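Local coordinates for protein ATP-dependent DNA helicase (Mycobacterium smegmatis, PDB 5V9X) that unwinds RNA:DNA hybrids as a 3'-to-5' helicase, tracking along single-stranded DNA at the expense of ATP, at residues R282-V287 and A315-I320; P263-A268 and A658-D663; F256-Q261 and V441-M446; T637-S642 and D649-K654. All blocks are in the same frame, centred on the assembly; numbering follows the deposited sequence.

Contact 1: residues R282-V287 and A315-I320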
# COMPACT_ATOMS: atom_id res chain seq x y z
N ARG A 282 6.64 10.92 -25.64
CA ARG A 282 6.20 12.10 -24.91
C ARG A 282 6.88 12.21 -23.55
O ARG A 282 7.09 13.32 -23.05
CB ARG A 282 4.68 12.06 -24.73
CG ARG A 282 3.90 12.06 -26.04
CD ARG A 282 4.04 13.38 -26.79
NE ARG A 282 3.15 13.44 -27.94
CZ ARG A 282 3.47 12.99 -29.16
NH1 ARG A 282 4.66 12.45 -29.38
NH2 ARG A 282 2.59 13.09 -30.15
N ILE A 283 7.22 11.08 -22.93
CA ILE A 283 7.91 11.12 -21.64
C ILE A 283 9.28 11.76 -21.80
O ILE A 283 9.67 12.64 -21.02
CB ILE A 283 8.02 9.70 -21.04
CG1 ILE A 283 6.66 9.26 -20.49
CG2 ILE A 283 9.08 9.66 -19.96
CD1 ILE A 283 6.67 7.89 -19.87
N VAL A 284 10.04 11.33 -22.81
CA VAL A 284 11.33 11.95 -23.09
C VAL A 284 11.14 13.42 -23.43
O VAL A 284 11.93 14.28 -23.01
CB VAL A 284 12.08 11.19 -24.20
CG1 VAL A 284 13.41 11.85 -24.50
CG2 VAL A 284 12.29 9.74 -23.79
N ASP A 285 10.09 13.73 -24.20
CA ASP A 285 9.75 15.13 -24.46
C ASP A 285 9.53 15.89 -23.16
O ASP A 285 9.98 17.04 -23.02
CB ASP A 285 8.51 15.22 -25.34
CG ASP A 285 8.76 14.79 -26.78
OD1 ASP A 285 9.92 14.44 -27.10
OD2 ASP A 285 7.81 14.81 -27.58
N LEU A 286 8.86 15.27 -22.20
CA LEU A 286 8.56 15.95 -20.94
C LEU A 286 9.80 16.05 -20.06
O LEU A 286 10.01 17.07 -19.39
CB LEU A 286 7.42 15.24 -20.21
CG LEU A 286 6.04 15.50 -20.81
CD1 LEU A 286 5.01 14.51 -20.29
CD2 LEU A 286 5.61 16.93 -20.50
N VAL A 287 10.63 15.00 -20.03
CA VAL A 287 11.86 15.05 -19.25
C VAL A 287 12.80 16.11 -19.80
O VAL A 287 13.32 16.95 -19.06
CB VAL A 287 12.53 13.67 -19.20
CG1 VAL A 287 13.88 13.76 -18.50
CG2 VAL A 287 11.64 12.66 -18.51
N ALA A 315 19.48 8.42 -26.63
CA ALA A 315 20.72 8.24 -27.37
C ALA A 315 20.52 8.52 -28.85
O ALA A 315 21.32 9.24 -29.47
CB ALA A 315 21.25 6.82 -27.16
N GLU A 316 19.46 7.97 -29.45
CA GLU A 316 19.18 8.19 -30.86
C GLU A 316 18.98 9.67 -31.17
O GLU A 316 19.33 10.13 -32.27
CB GLU A 316 17.95 7.39 -31.29
CG GLU A 316 17.45 7.67 -32.69
CD GLU A 316 18.42 7.23 -33.77
OE1 GLU A 316 19.27 6.36 -33.49
OE2 GLU A 316 18.35 7.77 -34.90
N ARG A 317 18.45 10.43 -30.22
CA ARG A 317 18.24 11.86 -30.43
C ARG A 317 19.50 12.68 -30.24
O ARG A 317 19.57 13.81 -30.74
CB ARG A 317 17.16 12.38 -29.48
CG ARG A 317 15.77 11.81 -29.72
CD ARG A 317 14.78 12.43 -28.76
NE ARG A 317 13.40 12.06 -29.05
CZ ARG A 317 12.35 12.55 -28.41
NH1 ARG A 317 12.52 13.44 -27.44
NH2 ARG A 317 11.12 12.17 -28.73
N SER A 318 20.51 12.15 -29.54
CA SER A 318 21.69 12.92 -29.18
C SER A 318 22.98 12.37 -29.78
O SER A 318 24.07 12.80 -29.39
CB SER A 318 21.83 13.00 -27.66
OG SER A 318 20.64 13.50 -27.07
N GLY A 319 22.89 11.42 -30.71
CA GLY A 319 24.09 10.93 -31.39
C GLY A 319 25.13 10.35 -30.47
O GLY A 319 26.34 10.47 -30.72
N ILE A 320 24.70 9.71 -29.38
CA ILE A 320 25.60 9.13 -28.40
C ILE A 320 25.31 7.64 -28.29
O ILE A 320 24.19 7.18 -28.52
CB ILE A 320 25.46 9.81 -27.02
CG1 ILE A 320 23.99 10.11 -26.72
CG2 ILE A 320 26.31 11.07 -26.97
CD1 ILE A 320 23.76 10.67 -25.34
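The ionic part of this contact joins D285 to R317, and a single carboxylate oxygen carries it. OD1 of D285 accepts from NH1 of R317 at 2.8 Å, with an N-H...O angle of 146°, so this is the better formed of the two bonds in the salt bridge. The donor meets OD1 nearly along its C-O axis, and the oxygen lies close to the guanidinium plane. A second, weak bond runs from R317 NH2 to the same OD1 at 3.0 Å. With both amino groups converging on one oxygen, the pairing is not the two-oxygen, side-on kind, and the carboxylate and guanidinium planes are turned 32° apart. R317 reaches across with its chain extended from CG to NE and meets the D285 side chain at about a right angle.

The apolar part comes from V284. Its CB lies over one face of the guanidinium, while CG1, placed anti to the backbone N (chi1 179°), approaches R317 NH1 to 3.5 Å. Valine and arginine run alongside one another head to tail. With OD1 at its edge and V284 CB over a face, the cation meets charge in its plane and hydrocarbon above it.

Between the two segments the helices stay well apart, the nearest CA atoms, of V284 and R317, being 10.1 Å from each other. R317 also has a long, weak ion pair with E288. Deeper between helices 276-288 and 300-318, V284 packs on L310 and I313, whereas I283 and L286 face strands 394-400 and 424-429 of the parallel sheet.

Contact 2: residues P263-A268 and A658-D663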
# COMPACT_ATOMS: atom_id res chain seq x y z
N PRO A 263 -1.02 10.00 -26.25
CA PRO A 263 -0.27 10.44 -27.44
C PRO A 263 -0.88 10.00 -28.76
O PRO A 263 -0.53 10.58 -29.80
CB PRO A 263 1.12 9.81 -27.24
CG PRO A 263 1.17 9.40 -25.79
CD PRO A 263 -0.24 9.06 -25.43
N VAL A 264 -1.77 9.01 -28.78
CA VAL A 264 -2.28 8.46 -30.03
C VAL A 264 -3.70 8.96 -30.28
O VAL A 264 -4.44 9.24 -29.33
CB VAL A 264 -2.23 6.92 -30.03
CG1 VAL A 264 -0.80 6.44 -29.89
CG2 VAL A 264 -3.09 6.36 -28.92
N PRO A 265 -4.12 9.11 -31.55
CA PRO A 265 -5.47 9.63 -31.83
C PRO A 265 -6.57 8.61 -31.59
O PRO A 265 -7.71 8.98 -31.31
CB PRO A 265 -5.38 10.03 -33.31
CG PRO A 265 -4.35 9.12 -33.87
CD PRO A 265 -3.33 8.93 -32.78
N ASP A 266 -6.24 7.32 -31.72
CA ASP A 266 -7.23 6.26 -31.55
C ASP A 266 -6.53 5.07 -30.92
O ASP A 266 -5.75 4.38 -31.58
CB ASP A 266 -7.86 5.89 -32.89
CG ASP A 266 -9.03 4.93 -32.74
OD1 ASP A 266 -9.32 4.49 -31.61
OD2 ASP A 266 -9.67 4.62 -33.77
N MET A 267 -6.81 4.82 -29.64
CA MET A 267 -6.22 3.68 -28.95
C MET A 267 -6.81 2.36 -29.41
O MET A 267 -6.20 1.31 -29.18
CB MET A 267 -6.38 3.83 -27.44
CG MET A 267 -5.62 5.02 -26.86
SD MET A 267 -5.72 5.15 -25.07
CE MET A 267 -7.38 5.78 -24.87
N ALA A 268 -7.98 2.38 -30.06
CA ALA A 268 -8.59 1.15 -30.55
C ALA A 268 -8.00 0.71 -31.88
O ALA A 268 -7.89 -0.50 -32.14
CB ALA A 268 -10.10 1.34 -30.70
N ALA A 658 -4.96 16.15 -22.37
CA ALA A 658 -4.07 16.70 -23.39
C ALA A 658 -3.76 15.63 -24.42
O ALA A 658 -3.91 14.43 -24.17
CB ALA A 658 -2.77 17.24 -22.76
N GLY A 659 -3.31 16.08 -25.59
CA GLY A 659 -3.01 15.19 -26.69
C GLY A 659 -4.26 14.78 -27.44
O GLY A 659 -4.79 15.55 -28.24
N TYR A 660 -4.74 13.56 -27.19
CA TYR A 660 -6.00 13.09 -27.74
C TYR A 660 -6.84 12.42 -26.66
O TYR A 660 -7.64 11.53 -26.96
CB TYR A 660 -5.76 12.12 -28.90
CG TYR A 660 -4.95 12.70 -30.04
CD1 TYR A 660 -5.48 13.67 -30.87
CD2 TYR A 660 -3.66 12.25 -30.29
CE1 TYR A 660 -4.74 14.20 -31.92
CE2 TYR A 660 -2.92 12.77 -31.33
CZ TYR A 660 -3.46 13.74 -32.14
OH TYR A 660 -2.72 14.25 -33.18
N ALA A 661 -6.68 12.84 -25.41
CA ALA A 661 -7.41 12.21 -24.32
C ALA A 661 -8.90 12.47 -24.41
O ALA A 661 -9.70 11.61 -24.03
CB ALA A 661 -6.86 12.70 -22.98
N THR A 662 -9.31 13.64 -24.92
CA THR A 662 -10.73 13.92 -25.07
C THR A 662 -11.34 13.09 -26.20
O THR A 662 -12.43 12.54 -26.04
CB THR A 662 -10.96 15.41 -25.33
OG1 THR A 662 -10.46 16.17 -24.22
CG2 THR A 662 -12.44 15.70 -25.50
N ASP A 663 -10.65 13.00 -27.34
CA ASP A 663 -11.16 12.23 -28.46
C ASP A 663 -11.36 10.77 -28.08
O ASP A 663 -12.40 10.17 -28.40
CB ASP A 663 -10.21 12.34 -29.66
CG ASP A 663 -10.31 13.68 -30.36
OD1 ASP A 663 -11.44 14.17 -30.55
OD2 ASP A 663 -9.25 14.23 -30.73
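Y660 carries most of this contact, laying its ring against the backbone of P263, V264 and P265. CA of P265 stands over one face, 3.9 Å from the ring centroid and 27° off the normal, a CH-pi contact displaced toward the rim. The proline ring adds an apolar touch, its CD coming within 4.1 Å of Y660 CE2, and the two side chains lie alongside each other, pointing the same way. CG of Y660 is anti to its own carbonyl carbon (chi1 -58°), which directs the ring toward the P263-P265 backbone.

P263 contributes through its carbonyl group: O approaches the ring at the edge, 3.6 Å from CD2 of Y660. V264 O approaches obliquely, 3.2 Å from Y660 CB, but no hydrogen bond links the two segments directly. Polar bridging is left to N664, whose ND2 bonds to both V264 O and Y660 O and whose OD1 accepts from M267 N. Beyond the prolines the loop is shaped by an Asx turn, D266 OD1 accepting from A268 N at 2.9 Å.

Y660 occupies the N-cap position of helix 661-676, directly after the short strand 657-659. The loop leaving the inner strand 256-262 thus packs on the junction between edge strand 657-659 and helix 661-676. This is the border of the parallel alpha/beta sheet of the second RecA-like domain, where strand 657-659, far along the chain, is added beside 256-262.

Contact 3: residues F256-Q261 and V441-M446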
# COMPACT_ATOMS: atom_id res chain seq x y z
N PHE A 256 -2.09 21.55 -7.39
CA PHE A 256 -1.60 20.55 -8.32
C PHE A 256 -1.87 21.00 -9.75
O PHE A 256 -2.90 21.62 -10.03
CB PHE A 256 -2.25 19.19 -8.07
CG PHE A 256 -1.83 18.53 -6.79
CD1 PHE A 256 -2.52 18.76 -5.62
CD2 PHE A 256 -0.74 17.68 -6.77
CE1 PHE A 256 -2.13 18.15 -4.44
CE2 PHE A 256 -0.34 17.06 -5.59
CZ PHE A 256 -1.04 17.30 -4.43
N ASP A 257 -0.93 20.70 -10.64
CA ASP A 257 -1.08 20.96 -12.07
C ASP A 257 -1.11 19.60 -12.76
O ASP A 257 -0.11 19.13 -13.31
CB ASP A 257 0.05 21.85 -12.60
CG ASP A 257 -0.12 22.19 -14.07
OD1 ASP A 257 -1.24 22.02 -14.60
OD2 ASP A 257 0.87 22.63 -14.69
N LEU A 258 -2.28 18.96 -12.73
CA LEU A 258 -2.44 17.60 -13.22
C LEU A 258 -2.82 17.59 -14.70
O LEU A 258 -3.31 18.58 -15.25
CB LEU A 258 -3.48 16.86 -12.39
CG LEU A 258 -3.21 16.81 -10.89
CD1 LEU A 258 -4.33 16.07 -10.17
CD2 LEU A 258 -1.87 16.17 -10.61
N SER A 259 -2.60 16.44 -15.33
CA SER A 259 -2.78 16.31 -16.77
C SER A 259 -2.84 14.84 -17.14
O SER A 259 -2.10 14.03 -16.59
CB SER A 259 -1.65 17.01 -17.53
OG SER A 259 -1.66 16.66 -18.90
N VAL A 260 -3.74 14.50 -18.07
CA VAL A 260 -3.88 13.15 -18.59
C VAL A 260 -3.60 13.21 -20.08
O VAL A 260 -4.43 13.71 -20.85
CB VAL A 260 -5.27 12.56 -18.31
CG1 VAL A 260 -5.41 11.19 -18.94
CG2 VAL A 260 -5.53 12.48 -16.81
N GLN A 261 -2.45 12.69 -20.49
CA GLN A 261 -1.99 12.79 -21.87
C GLN A 261 -2.11 11.43 -22.56
O GLN A 261 -1.67 10.41 -22.02
CB GLN A 261 -0.54 13.29 -21.92
CG GLN A 261 -0.36 14.68 -21.31
CD GLN A 261 1.06 15.20 -21.42
OE1 GLN A 261 1.91 14.60 -22.07
NE2 GLN A 261 1.32 16.33 -20.77
N VAL A 441 -10.65 9.60 -13.40
CA VAL A 441 -11.26 9.59 -12.07
C VAL A 441 -10.21 9.88 -11.01
O VAL A 441 -10.46 10.61 -10.04
CB VAL A 441 -11.98 8.26 -11.81
CG1 VAL A 441 -12.50 8.20 -10.39
CG2 VAL A 441 -13.12 8.07 -12.80
N THR A 442 -9.01 9.32 -11.18
CA THR A 442 -7.94 9.56 -10.21
C THR A 442 -7.58 11.04 -10.14
O THR A 442 -7.49 11.62 -9.06
CB THR A 442 -6.72 8.71 -10.56
OG1 THR A 442 -7.07 7.33 -10.52
CG2 THR A 442 -5.59 8.97 -9.57
N VAL A 443 -7.37 11.67 -11.30
CA VAL A 443 -7.11 13.11 -11.34
C VAL A 443 -8.27 13.87 -10.71
O VAL A 443 -8.07 14.84 -9.97
CB VAL A 443 -6.85 13.56 -12.79
CG1 VAL A 443 -6.90 15.08 -12.89
CG2 VAL A 443 -5.50 13.05 -13.27
N GLN A 444 -9.50 13.44 -10.99
CA GLN A 444 -10.67 14.09 -10.44
C GLN A 444 -10.66 14.05 -8.91
O GLN A 444 -10.84 15.07 -8.25
CB GLN A 444 -11.94 13.44 -10.99
CG GLN A 444 -13.23 13.96 -10.42
CD GLN A 444 -14.43 13.20 -10.93
OE1 GLN A 444 -14.96 13.50 -12.01
NE2 GLN A 444 -14.87 12.20 -10.18
N ARG A 445 -10.45 12.86 -8.34
CA ARG A 445 -10.45 12.72 -6.89
C ARG A 445 -9.26 13.43 -6.25
O ARG A 445 -9.38 13.94 -5.13
CB ARG A 445 -10.45 11.24 -6.50
CG ARG A 445 -11.57 10.42 -7.14
CD ARG A 445 -12.83 10.39 -6.28
NE ARG A 445 -12.73 9.41 -5.20
CZ ARG A 445 -13.67 9.20 -4.29
NH1 ARG A 445 -14.79 9.91 -4.32
NH2 ARG A 445 -13.50 8.29 -3.34
N MET A 446 -8.12 13.48 -6.94
CA MET A 446 -6.95 14.16 -6.40
C MET A 446 -7.20 15.66 -6.25
O MET A 446 -6.77 16.27 -5.27
CB MET A 446 -5.73 13.92 -7.29
CG MET A 446 -5.17 12.52 -7.26
SD MET A 446 -4.02 12.25 -8.63
CE MET A 446 -2.69 13.35 -8.17
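L258 lays its CD1 methyl over the end of M446, with L258 CD1 and the thioether methyl M446 CE 3.8 Å apart. CD2 of L258 lies equally near that CE, so the leucine fork straddles the end of the methionine, and the two chains cross obliquely. M446 arrives there because its chain bends at chi3 (67°), which folds CE back toward the leucine.

V443, one helical turn earlier, divides its fork: CG1 goes to L258 and CG2 to V260. V443 CG1, anti to the backbone N, is 3.9 Å from L258 CD1, and V443 CG2 meets CG2 of V260 at 3.6 Å, where the two valines lie alongside with their directions reversed. V443 is thus shared between two strand residues that both point toward the helix.

The geometry is that of a helix laid on the face of a parallel sheet: strand 256-261 and helix segment 441-446 have axes 9.1 Å apart at closest and run nearly antiparallel, at 170°. This is the alpha/beta layering of a RecA-like helicase domain, in which helix 433-448 follows strand 424-429 and returns across the neighbouring strand 256-262. No hydrogen bond spans the interface, and all four contacting residues are buried.

Further along this layer, M446 also packs on L410 of helix 406-413, a residue touched by F256 as well. On another side of the helix V441 lies against L629 and F636 of helix 627-640.

Contact 4: residues T637-S642 and D649-K654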
# COMPACT_ATOMS: atom_id res chain seq x y z
N THR A 637 -18.33 7.60 -15.48
CA THR A 637 -18.63 7.03 -16.78
C THR A 637 -20.04 7.39 -17.23
O THR A 637 -20.26 7.80 -18.37
CB THR A 637 -18.45 5.51 -16.75
OG1 THR A 637 -17.10 5.20 -16.38
CG2 THR A 637 -18.75 4.90 -18.11
N GLY A 638 -21.02 7.24 -16.33
CA GLY A 638 -22.38 7.59 -16.67
C GLY A 638 -22.53 9.06 -17.02
O GLY A 638 -23.16 9.41 -18.02
N GLU A 639 -21.95 9.94 -16.20
CA GLU A 639 -22.11 11.37 -16.41
C GLU A 639 -21.55 11.81 -17.76
O GLU A 639 -22.24 12.45 -18.56
CB GLU A 639 -21.44 12.16 -15.28
CG GLU A 639 -21.52 13.67 -15.47
CD GLU A 639 -21.10 14.44 -14.23
OE1 GLU A 639 -20.02 15.06 -14.26
OE2 GLU A 639 -21.86 14.43 -13.24
N LEU A 640 -20.29 11.46 -18.04
CA LEU A 640 -19.65 11.94 -19.26
C LEU A 640 -20.17 11.24 -20.51
O LEU A 640 -20.04 11.79 -21.60
CB LEU A 640 -18.13 11.79 -19.15
CG LEU A 640 -17.43 12.92 -18.38
CD1 LEU A 640 -17.58 12.76 -16.87
CD2 LEU A 640 -15.97 13.02 -18.78
N ALA A 641 -20.76 10.05 -20.37
CA ALA A 641 -21.38 9.39 -21.51
C ALA A 641 -22.75 9.97 -21.86
O ALA A 641 -23.49 9.35 -22.63
CB ALA A 641 -21.52 7.89 -21.25
N SER A 642 -23.09 11.14 -21.32
CA SER A 642 -24.38 11.76 -21.59
C SER A 642 -24.25 13.26 -21.81
O SER A 642 -25.17 14.02 -21.49
CB SER A 642 -25.37 11.48 -20.46
OG SER A 642 -24.89 11.99 -19.23
N ASP A 649 -16.12 18.61 -23.49
CA ASP A 649 -14.80 19.21 -23.60
C ASP A 649 -14.47 20.05 -22.37
O ASP A 649 -13.34 20.02 -21.88
CB ASP A 649 -14.70 20.05 -24.87
CG ASP A 649 -14.70 19.21 -26.13
OD1 ASP A 649 -14.69 17.96 -26.01
OD2 ASP A 649 -14.71 19.78 -27.24
N LYS A 650 -15.44 20.82 -21.87
CA LYS A 650 -15.23 21.59 -20.65
C LYS A 650 -14.84 20.67 -19.49
O LYS A 650 -13.90 20.96 -18.74
CB LYS A 650 -16.48 22.37 -20.27
CG LYS A 650 -17.19 23.09 -21.41
CD LYS A 650 -18.57 23.53 -20.95
CE LYS A 650 -19.52 23.76 -22.11
NZ LYS A 650 -20.93 23.55 -21.70
N ARG A 651 -15.55 19.55 -19.35
CA ARG A 651 -15.31 18.64 -18.24
C ARG A 651 -13.90 18.05 -18.31
O ARG A 651 -13.22 17.92 -17.28
CB ARG A 651 -16.36 17.53 -18.25
CG ARG A 651 -16.26 16.56 -17.08
CD ARG A 651 -16.90 17.14 -15.84
NE ARG A 651 -17.62 16.11 -15.10
CZ ARG A 651 -17.08 15.36 -14.15
NH1 ARG A 651 -15.81 15.51 -13.82
NH2 ARG A 651 -17.81 14.44 -13.53
N CYS A 652 -13.45 17.68 -19.51
CA CYS A 652 -12.14 17.06 -19.65
C CYS A 652 -11.01 18.05 -19.39
O CYS A 652 -9.94 17.65 -18.91
CB CYS A 652 -11.99 16.44 -21.04
SG CYS A 652 -13.06 15.01 -21.35
N GLN A 653 -11.22 19.33 -19.70
CA GLN A 653 -10.12 20.29 -19.62
C GLN A 653 -9.79 20.68 -18.19
O GLN A 653 -8.63 21.00 -17.90
CB GLN A 653 -10.44 21.53 -20.45
CG GLN A 653 -10.34 21.30 -21.95
CD GLN A 653 -9.01 20.68 -22.36
OE1 GLN A 653 -7.96 21.01 -21.82
NE2 GLN A 653 -9.06 19.76 -23.32
N LYS A 654 -10.76 20.67 -17.28
CA LYS A 654 -10.45 20.90 -15.88
C LYS A 654 -9.82 19.68 -15.22
O LYS A 654 -9.54 19.72 -14.02
CB LYS A 654 -11.71 21.33 -15.11
CG LYS A 654 -12.95 20.51 -15.41
CD LYS A 654 -14.19 21.17 -14.81
CE LYS A 654 -14.39 22.57 -15.37
NZ LYS A 654 -15.65 23.19 -14.85
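The guanidinium of R651 has the CD1 methyl of L640 over one face, 3.5 Å above the plane and offset toward the rim, while the carboxylate of E639 meets it at the edge. These flat groups are not coplanar: the E639 and R651 planes stand 64° apart, and the two side chains cross at about a right angle. One oxygen takes part in the salt bridge. R651 NE donates weakly to E639 OE1 at 2.8 Å with an angle of 130°, and NH2 of R651 points at the same oxygen, although the modelled NH2 separation is too short to be trusted.

R651 starts with CG anti to its backbone N (chi1 -176°), then bends at chi2 and chi3, which brings its aliphatic part across L640. There R651 CG lies 3.9 Å from L640 CD2.

The two elements are consecutive helices, 627-640 and 645-653, and the second leads directly into edge strand 657-659 of the second RecA-like sheet. Just past the end of the first helix, S642 turns back on E639 O through both OG and N, at 2.8 Å and 3.2 Å, from the same face of that carbonyl.

Next to the ionic pair the contact turns apolar, with L640 CD2 at 4.4 Å from C652 SG. Both residues are buried, and helix 661-676 backs them, L665 touching L640 and T662 touching C652. R651 also has a second polar partner, since its NH1 bonds to Q444 OE1 of helix 433-448.

Overall arrangement
Contact 3 is the wholly buried one and the only one made of hydrocarbon and thioether groups alone, as suits a helix on the sheet. The other three lie farther from the chain's centre and are partly buried. Contacts 1 and 4 each pair an acid with an arginine that also touches an aliphatic side chain, whereas contact 2 relies on an aromatic ring against backbone. Contacts 2 and 3 meet on neighbouring strands 657-659 and 256-262, where A658 N lies 2.9 Å from V260 O. Contact 4 joins both, packing against contact 2 and meeting contact 3 through a side-chain hydrogen bond. Contact 1 stands apart from contact 4 but touches contacts 2 and 3 through R282 and L286.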